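Local coordinates for protein serine repeat antigen 5 (Plasmodium falciparum, PDB 6X42) that is a serine repeat antigen of the malaria parasite with a papain-like fold, probably a pseudoprotease derived from cysteine proteases, at residues A[53-58]-A[79-84]. Numbering follows the deposited sequence.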
loop_
_atom_site.group_PDB
_atom_site.type_symbol
_atom_site.label_atom_id
_atom_site.label_comp_id
_atom_site.label_asym_id
_atom_site.label_seq_id
_atom_site.Cartn_x
_atom_site.Cartn_y
_atom_site.Cartn_z
ATOM N N SER A 53 5.794 6.855 -4.712
ATOM C CA SER A 53 5.312 5.689 -3.974
ATOM C C SER A 53 3.917 5.904 -3.401
ATOM O O SER A 53 3.159 4.937 -3.253
ATOM C CB SER A 53 6.272 5.292 -2.855
ATOM O OG SER A 53 6.269 6.237 -1.786
ATOM N N TRP A 54 3.567 7.144 -3.046
ATOM C CA TRP A 54 2.230 7.397 -2.518
ATOM C C TRP A 54 1.167 6.917 -3.502
ATOM O O TRP A 54 0.107 6.426 -3.095
ATOM C CB TRP A 54 2.060 8.877 -2.180
ATOM C CG TRP A 54 2.155 9.836 -3.341
ATOM C CD1 TRP A 54 3.294 10.245 -3.969
ATOM C CD2 TRP A 54 1.076 10.495 -3.989
ATOM N NE1 TRP A 54 2.981 11.133 -4.970
ATOM C CE2 TRP A 54 1.627 11.301 -5.002
ATOM C CE3 TRP A 54 -0.309 10.500 -3.806
ATOM C CZ2 TRP A 54 0.848 12.110 -5.823
ATOM C CZ3 TRP A 54 -1.082 11.285 -4.635
ATOM C CH2 TRP A 54 -0.498 12.080 -5.630
ATOM N N ILE A 55 1.436 7.055 -4.802
ATOM C CA ILE A 55 0.508 6.612 -5.839
ATOM C C ILE A 55 0.518 5.092 -5.963
ATOM O O ILE A 55 -0.532 4.450 -6.016
ATOM C CB ILE A 55 0.842 7.267 -7.190
ATOM C CG1 ILE A 55 0.924 8.779 -7.089
ATOM C CG2 ILE A 55 -0.218 6.854 -8.220
ATOM C CD1 ILE A 55 1.357 9.461 -8.409
ATOM N N PHE A 56 1.704 4.490 -6.048
ATOM C CA PHE A 56 1.789 3.041 -6.209
ATOM C C PHE A 56 1.155 2.302 -5.039
ATOM O O PHE A 56 0.397 1.347 -5.234
ATOM C CB PHE A 56 3.251 2.613 -6.444
ATOM C CG PHE A 56 3.739 2.956 -7.839
ATOM C CD1 PHE A 56 4.363 4.170 -8.100
ATOM C CD2 PHE A 56 3.502 2.109 -8.893
ATOM C CE1 PHE A 56 4.743 4.517 -9.385
ATOM C CE2 PHE A 56 3.894 2.444 -10.179
ATOM C CZ PHE A 56 4.510 3.662 -10.422
ATOM N N ALA A 57 1.442 2.733 -3.812
ATOM C CA ALA A 57 0.891 2.018 -2.661
ATOM C C ALA A 57 -0.618 2.232 -2.539
ATOM O O ALA A 57 -1.375 1.313 -2.182
ATOM C CB ALA A 57 1.605 2.460 -1.392
ATOM N N SER A 58 -1.077 3.450 -2.818
ATOM C CA SER A 58 -2.501 3.736 -2.724
ATOM C C SER A 58 -3.274 2.989 -3.797
ATOM O O SER A 58 -4.339 2.419 -3.528
ATOM C CB SER A 58 -2.755 5.238 -2.839
ATOM O OG SER A 58 -2.243 5.970 -1.742
ATOM N N LEU A 79 0.384 6.932 -13.614
ATOM C CA LEU A 79 0.743 8.175 -14.301
ATOM C C LEU A 79 -0.447 9.123 -14.412
ATOM O O LEU A 79 -0.290 10.344 -14.292
ATOM C CB LEU A 79 1.328 7.852 -15.672
ATOM C CG LEU A 79 2.062 8.998 -16.373
ATOM C CD1 LEU A 79 3.297 9.412 -15.580
ATOM C CD2 LEU A 79 2.441 8.600 -17.805
ATOM N N TYR A 80 -1.653 8.581 -14.606
ATOM C CA TYR A 80 -2.832 9.438 -14.643
ATOM C C TYR A 80 -3.015 10.165 -13.319
ATOM O O TYR A 80 -3.286 11.373 -13.286
ATOM C CB TYR A 80 -4.077 8.622 -14.986
ATOM C CG TYR A 80 -5.274 9.490 -15.314
ATOM C CD1 TYR A 80 -5.474 9.986 -16.588
ATOM C CD2 TYR A 80 -6.180 9.851 -14.327
ATOM C CE1 TYR A 80 -6.559 10.803 -16.884
ATOM C CE2 TYR A 80 -7.269 10.658 -14.614
ATOM C CZ TYR A 80 -7.449 11.141 -15.888
ATOM O OH TYR A 80 -8.530 11.960 -16.182
ATOM N N VAL A 81 -2.871 9.437 -12.208
ATOM C CA VAL A 81 -3.015 10.036 -10.889
ATOM C C VAL A 81 -1.920 11.060 -10.637
ATOM O O VAL A 81 -2.158 12.099 -10.012
ATOM C CB VAL A 81 -3.075 8.946 -9.806
ATOM C CG1 VAL A 81 -3.166 9.561 -8.423
ATOM C CG2 VAL A 81 -4.236 7.998 -10.094
ATOM N N ALA A 82 -0.699 10.793 -11.103
ATOM C CA ALA A 82 0.375 11.758 -10.911
ATOM C C ALA A 82 0.084 13.067 -11.626
ATOM O O ALA A 82 0.420 14.141 -11.126
ATOM C CB ALA A 82 1.681 11.197 -11.467
ATOM N N ASN A 83 -0.506 12.997 -12.811
ATOM C CA ASN A 83 -0.522 14.140 -13.710
ATOM C C ASN A 83 -1.829 14.908 -13.713
ATOM O O ASN A 83 -1.864 16.012 -14.254
ATOM C CB ASN A 83 -0.177 13.681 -15.128
ATOM C CG ASN A 83 1.262 13.231 -15.231
ATOM O OD1 ASN A 83 2.074 13.509 -14.334
ATOM N ND2 ASN A 83 1.608 12.563 -16.324
ATOM N N CYS A 84 -2.885 14.364 -13.137
ATOM C CA CYS A 84 -4.221 14.949 -13.203
ATOM C C CYS A 84 -4.601 15.422 -11.804
ATOM O O CYS A 84 -4.835 14.605 -10.906
ATOM C CB CYS A 84 -5.207 13.920 -13.743
ATOM S SG CYS A 84 -4.718 13.349 -15.384
#
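Trp54 O, one residue before the Ile55 that meets Val81 and Ala82, accepts two donors from Ser58: the helical N at 3.2 Å and the side-chain OG at 2.7 Å. The hydroxyl comes in nearly in line with the carbonyl (C=O...OG 164°); the carbonyl is thus gripped twice from within its own helix, and the hydroxyl of Ser58 is used as a donor there.

The helix 78-83 side is met by the two branches of Ile55. With chi1 at -53°, CG1 lies beside the backbone N and CG2 is the branch anti to it; CG2 comes 3.9 Å from Val81 CB, and the two side chains run alongside each other with opposite senses. On the other branch the chain is extended (chi2 176°), which carries CD1 to Ala82, 3.5 Å from CB and equally close to CA. CG1 of Ile55 also sits 3.3 Å above the centre of the Trp54 indole, while Trp54 CH2 remains 4.6 Å from Val81 CG1, a looser approach.

Phe102 of helix 99-109 also packs against Val81, and the Cys84-Cys129 disulfide joins the chain just past helix 78-83 to a distant part of the chain. The sequence pattern suggests that Ser53 occupies the position of the papain-family nucleophilic cysteine, at the start of the central helix.

No hydrogen bond crosses between the helices and the touching residues are buried, so close fit of aliphatic groups, rather than polar pairing, sets their direct contact.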